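Clp gene regulator (ClgR) (Corynebacterium glutamicum, PDB 3F52) probably activates transcription, binding DNA regulatory regions through a helix-turn-helix domain, as a regulator of clp protease genes. Local coordinates at residues P23-A28 with D86-A91; A31-F36 with A74-A79; S51-G56 with S70-S75. All blocks are in the same frame, centred on the assembly; numbering follows the deposited sequence.

Contact 1. Residues P23-A28 with D86-A91; sequences PLLREA and DVLIEA
Ala-28 and Ala-91 meet in a buried contact of small and aliphatic side chains that brings the start of helix 25-40 against the end of helix 84-92, the first and last helices of the domain. Having only a methyl on each side lets the backbones come close: the CA atoms are 4.7 Å apart. The methyls rest on backbone carbonyls. CB of Ala-28 settles against that of Ala-91, with Ala-91 O at 3.3 Å, while CB of Ala-91 lies over the carbonyl of Ala-28, 3.7 Å from Ala-28 O. A looser touch flanks this pair, Leu-25 CD1 to Leu-88 CD1 at 4.4 Å. Leu-25 has CG opposite its backbone N (chi1 179°), which swings CD1 across to the other helix. Leu-24, the N-cap, has no side-chain acceptor to offer its helix, but its amide N is taken by Glu-27 OE1 at 3.0 Å, nearly straight at 173° and from above the carboxylate plane. The other oxygen of Glu-27 forms a salt bridge with Arg-65, so both carboxylate oxygens have a partner. Leu-88 also packs on Leu-25 of the second subunit, and Ile-89 meets Ile-89 of that chain. This is close helix packing through small residues, joining the two ends of a five-helix domain of the XRE helix-turn-helix family next to its dimer interface.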
loop_
_atom_site.group_PDB
_atom_site.type_symbol
_atom_site.label_atom_id
_atom_site.label_comp_id
_atom_site.label_asym_id
_atom_site.label_seq_id
_atom_site.Cartn_x
_atom_site.Cartn_y
_atom_site.Cartn_z
ATOM N N PRO B 23 -2.942 -1.500 -12.888
ATOM C CA PRO B 23 -3.411 -0.799 -11.690
ATOM C C PRO B 23 -2.270 -0.311 -10.786
ATOM O O PRO B 23 -1.261 -0.992 -10.654
ATOM C CB PRO B 23 -4.234 -1.870 -10.962
ATOM C CG PRO B 23 -4.753 -2.703 -12.035
ATOM C CD PRO B 23 -3.613 -2.811 -13.038
ATOM N N LEU B 24 -2.429 0.890 -10.226
ATOM C CA LEU B 24 -1.522 1.411 -9.208
ATOM C C LEU B 24 -2.014 0.944 -7.864
ATOM O O LEU B 24 -3.241 0.764 -7.685
ATOM C CB LEU B 24 -1.578 2.942 -9.232
ATOM C CG LEU B 24 -0.958 3.635 -10.434
ATOM C CD1 LEU B 24 -1.368 5.139 -10.444
ATOM C CD2 LEU B 24 0.555 3.460 -10.474
ATOM N N LEU B 25 -1.098 0.804 -6.894
ATOM C CA LEU B 25 -1.501 0.463 -5.526
ATOM C C LEU B 25 -2.642 1.345 -5.043
ATOM O O LEU B 25 -3.598 0.843 -4.444
ATOM C CB LEU B 25 -0.315 0.575 -4.554
ATOM C CG LEU B 25 -0.688 0.237 -3.086
ATOM C CD1 LEU B 25 -1.372 -1.164 -2.941
ATOM C CD2 LEU B 25 0.540 0.353 -2.192
ATOM N N ARG B 26 -2.531 2.666 -5.263
ATOM C CA ARG B 26 -3.522 3.569 -4.696
ATOM C C ARG B 26 -4.916 3.307 -5.257
ATOM O O ARG B 26 -5.883 3.496 -4.543
ATOM C CB ARG B 26 -3.121 5.052 -4.835
ATOM C CG ARG B 26 -2.850 5.514 -6.269
ATOM C CD ARG B 26 -2.867 7.061 -6.280
ATOM N NE ARG B 26 -2.583 7.640 -7.590
ATOM C CZ ARG B 26 -1.364 7.834 -8.091
ATOM N NH1 ARG B 26 -1.242 8.362 -9.301
ATOM N NH2 ARG B 26 -0.271 7.428 -7.413
ATOM N N GLU B 27 -4.997 2.909 -6.534
ATOM C CA GLU B 27 -6.244 2.479 -7.172
ATOM C C GLU B 27 -6.800 1.206 -6.542
ATOM O O GLU B 27 -7.989 1.122 -6.238
ATOM C CB GLU B 27 -6.014 2.261 -8.655
ATOM C CG GLU B 27 -5.748 3.597 -9.386
ATOM C CD GLU B 27 -5.339 3.442 -10.818
ATOM O OE1 GLU B 27 -4.820 2.365 -11.179
ATOM O OE2 GLU B 27 -5.515 4.415 -11.588
ATOM N N ALA B 28 -5.929 0.222 -6.339
ATOM C CA ALA B 28 -6.361 -1.050 -5.746
ATOM C C ALA B 28 -6.793 -0.817 -4.274
ATOM O O ALA B 28 -7.836 -1.302 -3.839
ATOM C CB ALA B 28 -5.207 -2.088 -5.841
ATOM N N ASP B 86 -6.363 -6.472 6.351
ATOM C CA ASP B 86 -7.485 -7.003 5.575
ATOM C C ASP B 86 -7.786 -6.130 4.348
ATOM O O ASP B 86 -8.085 -6.638 3.267
ATOM C CB ASP B 86 -8.747 -7.168 6.443
ATOM C CG ASP B 86 -8.650 -8.334 7.437
ATOM O OD1 ASP B 86 -7.758 -9.228 7.308
ATOM O OD2 ASP B 86 -9.504 -8.352 8.369
ATOM N N VAL B 87 -7.708 -4.809 4.512
ATOM C CA VAL B 87 -7.874 -3.894 3.382
ATOM C C VAL B 87 -6.765 -4.118 2.351
ATOM O O VAL B 87 -7.031 -4.158 1.156
ATOM C CB VAL B 87 -7.940 -2.419 3.867
ATOM C CG1 VAL B 87 -7.941 -1.446 2.692
ATOM C CG2 VAL B 87 -9.211 -2.252 4.724
ATOM N N LEU B 88 -5.536 -4.287 2.819
ATOM C CA LEU B 88 -4.398 -4.525 1.914
ATOM C C LEU B 88 -4.503 -5.854 1.128
ATOM O O LEU B 88 -4.233 -5.905 -0.079
ATOM C CB LEU B 88 -3.083 -4.465 2.685
ATOM C CG LEU B 88 -1.784 -4.463 1.873
ATOM C CD1 LEU B 88 -1.746 -3.254 0.923
ATOM C CD2 LEU B 88 -0.581 -4.416 2.828
ATOM N N ILE B 89 -4.903 -6.926 1.794
ATOM C CA ILE B 89 -5.064 -8.165 1.079
ATOM C C ILE B 89 -6.223 -8.056 0.054
ATOM O O ILE B 89 -6.120 -8.572 -1.056
ATOM C CB ILE B 89 -5.170 -9.391 2.037
ATOM C CG1 ILE B 89 -4.826 -10.686 1.293
ATOM C CG2 ILE B 89 -6.519 -9.458 2.687
ATOM C CD1 ILE B 89 -3.327 -10.810 1.042
ATOM N N GLU B 90 -7.307 -7.359 0.400
ATOM C CA GLU B 90 -8.369 -7.120 -0.583
ATOM C C GLU B 90 -7.835 -6.334 -1.804
ATOM O O GLU B 90 -8.154 -6.665 -2.964
ATOM C CB GLU B 90 -9.552 -6.366 0.050
ATOM C CG GLU B 90 -10.797 -6.244 -0.852
ATOM C CD GLU B 90 -11.330 -7.606 -1.320
ATOM O OE1 GLU B 90 -11.415 -8.559 -0.493
ATOM O OE2 GLU B 90 -11.706 -7.726 -2.511
ATOM N N ALA B 91 -7.020 -5.319 -1.535
ATOM C CA ALA B 91 -6.403 -4.508 -2.581
ATOM C C ALA B 91 -5.570 -5.367 -3.539
ATOM O O ALA B 91 -5.564 -5.149 -4.758
ATOM C CB ALA B 91 -5.548 -3.445 -1.944
#

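Contact 2. Residues A31-F36 with A74-A79; sequences AALRSF and ASVCHA
The backbones of helix 25-40 and helix 70-80 keep a moderate distance here, 7.9 Å between the CA atoms of Leu-33 and Cys-77, and one leucine side chain bridges the gap. Leu-33 points at the other helix and meets residues 74-79 through CD2 alone. That methyl has Cys-77 SG at 4.0 Å and Val-76 CG1 at 4.1 Å; seen from CD2 the two lie almost at right angles to each other, so the methyl sits in the fork between neighbouring residues of one helix turn. Its partners come to it differently. Val-76 points across and presents CG1, the branch anti to its backbone N (chi1 177°), its side chain crossing that of Leu-33 at about a right angle. Cys-77 leaves its helix at a slant, and its sulfur closes the fork as an apolar surface. All three residues are buried. Around them Leu-61 of helix 55-62, together with Leu-73 and Leu-80, also packs on Leu-33, and Val-87 of helix 84-92 reaches both Leu-33 and Cys-77. Three other helices thus converge on this leucine of helix 25-40, which makes it part of the central hydrophobic core of the all-helical XRE-type helix-turn-helix domain.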
loop_
_atom_site.group_PDB
_atom_site.type_symbol
_atom_site.label_atom_id
_atom_site.label_comp_id
_atom_site.label_asym_id
_atom_site.label_seq_id
_atom_site.Cartn_x
_atom_site.Cartn_y
_atom_site.Cartn_z
ATOM N N ALA B 31 -10.147 1.027 -4.194
ATOM C CA ALA B 31 -11.241 0.118 -4.534
ATOM C C ALA B 31 -11.582 -0.783 -3.332
ATOM O O ALA B 31 -12.763 -1.038 -3.063
ATOM C CB ALA B 31 -10.892 -0.707 -5.752
ATOM N N ALA B 32 -10.553 -1.231 -2.605
ATOM C CA ALA B 32 -10.737 -2.054 -1.395
ATOM C C ALA B 32 -11.504 -1.247 -0.331
ATOM O O ALA B 32 -12.505 -1.709 0.211
ATOM C CB ALA B 32 -9.398 -2.508 -0.865
ATOM N N LEU B 33 -11.031 -0.030 -0.066
ATOM C CA LEU B 33 -11.683 0.860 0.909
ATOM C C LEU B 33 -13.137 1.083 0.561
ATOM O O LEU B 33 -14.004 1.007 1.436
ATOM C CB LEU B 33 -10.949 2.195 0.996
ATOM C CG LEU B 33 -9.594 2.155 1.741
ATOM C CD1 LEU B 33 -8.790 3.414 1.442
ATOM C CD2 LEU B 33 -9.777 1.961 3.276
ATOM N N ARG B 34 -13.415 1.335 -0.714
ATOM C CA ARG B 34 -14.798 1.525 -1.163
ATOM C C ARG B 34 -15.658 0.283 -0.873
ATOM O O ARG B 34 -16.791 0.388 -0.382
ATOM C CB ARG B 34 -14.856 1.862 -2.655
ATOM C CG ARG B 34 -16.298 2.163 -3.127
ATOM C CD ARG B 34 -16.432 2.285 -4.656
ATOM N NE ARG B 34 -15.397 3.127 -5.274
ATOM C CZ ARG B 34 -14.416 2.665 -6.065
ATOM N NH1 ARG B 34 -13.531 3.517 -6.569
ATOM N NH2 ARG B 34 -14.335 1.354 -6.378
ATOM N N SER B 35 -15.107 -0.898 -1.151
ATOM C CA SER B 35 -15.859 -2.118 -0.898
ATOM C C SER B 35 -16.080 -2.364 0.619
ATOM O O SER B 35 -17.172 -2.788 1.006
ATOM C CB SER B 35 -15.267 -3.330 -1.639
ATOM O OG SER B 35 -14.223 -3.906 -0.909
ATOM N N PHE B 36 -15.099 -2.045 1.471
ATOM C CA PHE B 36 -15.276 -2.164 2.926
ATOM C C PHE B 36 -16.335 -1.173 3.419
ATOM O O PHE B 36 -17.119 -1.483 4.322
ATOM C CB PHE B 36 -13.971 -1.921 3.689
ATOM C CG PHE B 36 -13.096 -3.147 3.833
ATOM C CD1 PHE B 36 -12.302 -3.590 2.766
ATOM C CD2 PHE B 36 -13.058 -3.856 5.029
ATOM C CE1 PHE B 36 -11.470 -4.723 2.894
ATOM C CE2 PHE B 36 -12.223 -4.994 5.182
ATOM C CZ PHE B 36 -11.435 -5.427 4.104
ATOM N N ALA B 74 -4.515 4.137 8.423
ATOM C CA ALA B 74 -4.882 3.444 9.642
ATOM C C ALA B 74 -6.152 4.072 10.243
ATOM O O ALA B 74 -7.027 3.363 10.748
ATOM C CB ALA B 74 -3.732 3.488 10.646
ATOM N N SER B 75 -6.254 5.394 10.169
ATOM C CA SER B 75 -7.423 6.119 10.695
ATOM C C SER B 75 -8.725 5.783 9.974
ATOM O O SER B 75 -9.759 5.559 10.617
ATOM C CB SER B 75 -7.181 7.620 10.626
ATOM O OG SER B 75 -6.221 7.969 11.582
ATOM N N VAL B 76 -8.669 5.770 8.647
ATOM C CA VAL B 76 -9.824 5.426 7.810
ATOM C C VAL B 76 -10.265 3.975 8.065
ATOM O O VAL B 76 -11.456 3.712 8.222
ATOM C CB VAL B 76 -9.560 5.727 6.283
ATOM C CG1 VAL B 76 -10.726 5.311 5.417
ATOM C CG2 VAL B 76 -9.263 7.230 6.062
ATOM N N CYS B 77 -9.302 3.053 8.151
ATOM C CA CYS B 77 -9.609 1.669 8.491
ATOM C C CYS B 77 -10.205 1.515 9.897
ATOM O O CYS B 77 -11.173 0.784 10.073
ATOM C CB CYS B 77 -8.376 0.781 8.317
ATOM S SG CYS B 77 -7.858 0.665 6.588
ATOM N N HIS B 78 -9.615 2.169 10.898
ATOM C CA HIS B 78 -10.210 2.166 12.254
ATOM C C HIS B 78 -11.670 2.644 12.249
ATOM O O HIS B 78 -12.532 2.035 12.888
ATOM C CB HIS B 78 -9.369 2.976 13.250
ATOM C CG HIS B 78 -9.850 2.871 14.668
ATOM N ND1 HIS B 78 -10.656 3.824 15.255
ATOM C CD2 HIS B 78 -9.642 1.923 15.612
ATOM C CE1 HIS B 78 -10.919 3.472 16.502
ATOM N NE2 HIS B 78 -10.316 2.321 16.743
ATOM N N ALA B 79 -11.943 3.723 11.512
ATOM C CA ALA B 79 -13.311 4.237 11.351
ATOM C C ALA B 79 -14.256 3.231 10.666
ATOM O O ALA B 79 -15.451 3.208 10.956
ATOM C CB ALA B 79 -13.299 5.551 10.616
#

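Contact 3. Residues S51-G56 with S70-S75; sequences SRVSPG and SELLAS
Leu-72 carries CG anti to its backbone N (chi1 -178°) and Val-53 places CG1 opposite its carbonyl carbon (chi1 -54°); these torsions turn the leucine's methyl fork and Val-53 CG1 toward each other, and the side chains meet tip to tip. Val-53 CG1 arrives at the end of the fork, 3.8 Å from Leu-72 CD1 and 4.2 Å from Leu-72 CD2, touching both methyls. The backbone ahead of Val-53 sets up this meeting: Arg-52 ends helix 44-51 in a Schellman motif with positive phi (62°), and Val-53 then runs extended and turns toward helix 70-80. Leu-72 CD1 also lies 4.2 Å from Ser-51 O, against the polar backbone at that helix end. Ser-51 OG bonds back to Leu-47 O in its own helix; it lies 4.4 Å from Ser-75 O. Beyond the valine, Ser-54 is the N-cap of the next helix, its OG receiving the amide of Tyr-57. A glycerol molecule, probably from the crystallisation liquor, sits near the Leu-72 side chain. Residues 52-54 are thus the turn of the helix-turn-helix motif, linking helix 44-51 to helix 55-62, and Val-53 packs that turn onto the first turns of helix 70-80.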
loop_
_atom_site.group_PDB
_atom_site.type_symbol
_atom_site.label_atom_id
_atom_site.label_comp_id
_atom_site.label_asym_id
_atom_site.label_seq_id
_atom_site.Cartn_x
_atom_site.Cartn_y
_atom_site.Cartn_z
ATOM N N SER B 51 -13.493 9.929 9.743
ATOM C CA SER B 51 -12.039 9.918 9.462
ATOM C C SER B 51 -11.358 11.289 9.516
ATOM O O SER B 51 -10.147 11.401 9.297
ATOM C CB SER B 51 -11.764 9.278 8.099
ATOM O OG SER B 51 -12.375 8.006 8.002
ATOM N N ARG B 52 -12.138 12.326 9.797
ATOM C CA ARG B 52 -11.625 13.696 9.883
ATOM C C ARG B 52 -11.030 14.180 8.555
ATOM O O ARG B 52 -10.063 14.941 8.547
ATOM C CB ARG B 52 -10.608 13.840 11.037
ATOM C CG ARG B 52 -11.064 13.293 12.407
ATOM C CD ARG B 52 -12.154 14.150 13.052
ATOM N NE ARG B 52 -13.357 14.249 12.217
ATOM C CZ ARG B 52 -13.905 15.388 11.784
ATOM N NH1 ARG B 52 -14.995 15.340 11.022
ATOM N NH2 ARG B 52 -13.378 16.568 12.114
ATOM N N VAL B 53 -11.622 13.732 7.444
ATOM C CA VAL B 53 -11.254 14.196 6.098
ATOM C C VAL B 53 -12.506 14.696 5.348
ATOM O O VAL B 53 -13.627 14.358 5.729
ATOM C CB VAL B 53 -10.538 13.071 5.282
ATOM C CG1 VAL B 53 -9.345 12.510 6.050
ATOM C CG2 VAL B 53 -11.501 11.959 4.917
ATOM N N SER B 54 -12.332 15.507 4.303
ATOM C CA SER B 54 -13.473 15.921 3.477
ATOM C C SER B 54 -14.000 14.747 2.612
ATOM O O SER B 54 -13.240 13.840 2.274
ATOM C CB SER B 54 -13.102 17.127 2.602
ATOM O OG SER B 54 -12.206 16.729 1.575
ATOM N N PRO B 55 -15.308 14.752 2.268
ATOM C CA PRO B 55 -15.811 13.733 1.334
ATOM C C PRO B 55 -15.080 13.729 -0.032
ATOM O O PRO B 55 -14.917 12.673 -0.632
ATOM C CB PRO B 55 -17.292 14.100 1.162
ATOM C CG PRO B 55 -17.422 15.506 1.679
ATOM C CD PRO B 55 -16.377 15.647 2.739
ATOM N N GLY B 56 -14.669 14.906 -0.512
ATOM C CA GLY B 56 -13.881 15.013 -1.741
ATOM C C GLY B 56 -12.568 14.270 -1.617
ATOM O O GLY B 56 -12.166 13.549 -2.557
ATOM N N SER B 70 0.533 6.307 5.785
ATOM C CA SER B 70 0.191 5.105 6.551
ATOM C C SER B 70 -0.729 5.438 7.736
ATOM O O SER B 70 -1.630 4.668 8.040
ATOM C CB SER B 70 1.449 4.399 7.058
ATOM O OG SER B 70 2.214 3.946 5.947
ATOM N N GLU B 71 -0.487 6.586 8.370
ATOM C CA GLU B 71 -1.219 6.990 9.580
ATOM C C GLU B 71 -2.658 7.326 9.214
ATOM O O GLU B 71 -3.577 6.924 9.908
ATOM C CB GLU B 71 -0.538 8.181 10.270
ATOM C CG GLU B 71 0.793 7.852 10.938
ATOM C CD GLU B 71 1.994 7.967 9.989
ATOM O OE1 GLU B 71 1.800 8.140 8.763
ATOM O OE2 GLU B 71 3.142 7.896 10.479
ATOM N N LEU B 72 -2.855 8.012 8.089
ATOM C CA LEU B 72 -4.215 8.319 7.671
ATOM C C LEU B 72 -4.961 7.068 7.198
ATOM O O LEU B 72 -6.141 6.876 7.513
ATOM C CB LEU B 72 -4.238 9.428 6.629
ATOM C CG LEU B 72 -5.648 9.843 6.184
ATOM C CD1 LEU B 72 -6.586 10.224 7.372
ATOM C CD2 LEU B 72 -5.553 10.994 5.236
ATOM N N LEU B 73 -4.271 6.177 6.493
ATOM C CA LEU B 73 -4.899 4.914 6.144
ATOM C C LEU B 73 -5.353 4.159 7.399
ATOM O O LEU B 73 -6.442 3.579 7.433
ATOM C CB LEU B 73 -3.959 4.042 5.296
ATOM C CG LEU B 73 -4.494 2.649 4.943
ATOM C CD1 LEU B 73 -5.793 2.724 4.104
ATOM C CD2 LEU B 73 -3.408 1.875 4.195
ATOM N N ALA B 74 -4.515 4.137 8.423
ATOM C CA ALA B 74 -4.882 3.444 9.642
ATOM C C ALA B 74 -6.152 4.072 10.243
ATOM O O ALA B 74 -7.027 3.363 10.748
ATOM C CB ALA B 74 -3.732 3.488 10.646
ATOM N N SER B 75 -6.254 5.394 10.169
ATOM C CA SER B 75 -7.423 6.119 10.695
ATOM C C SER B 75 -8.725 5.783 9.974
ATOM O O SER B 75 -9.759 5.559 10.617
ATOM C CB SER B 75 -7.181 7.620 10.626
ATOM O OG SER B 75 -6.221 7.969 11.582
#

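In the fold
Contact 2 lies between the other two, its centre 11 Å from that of contact 1 and 9 Å from that of contact 3. It meets contact 1 through Val-87 CG2, 3.7 Å from Cys-77 SG, and contact 3 through Ser-51 OG, 3.6 Å from Val-76 CA. Contacts 1 and 3 do not touch within the chain: their centres are 16 Å apart, on opposite sides of the chain's centre. Both border the second subunit, however, and between subunits Arg-26 of one chain forms a salt bridge with Glu-71 of the other. Contact 2, which no other chain touches, forms the core between them, while contact 3 holds the turn of the probable DNA-binding motif.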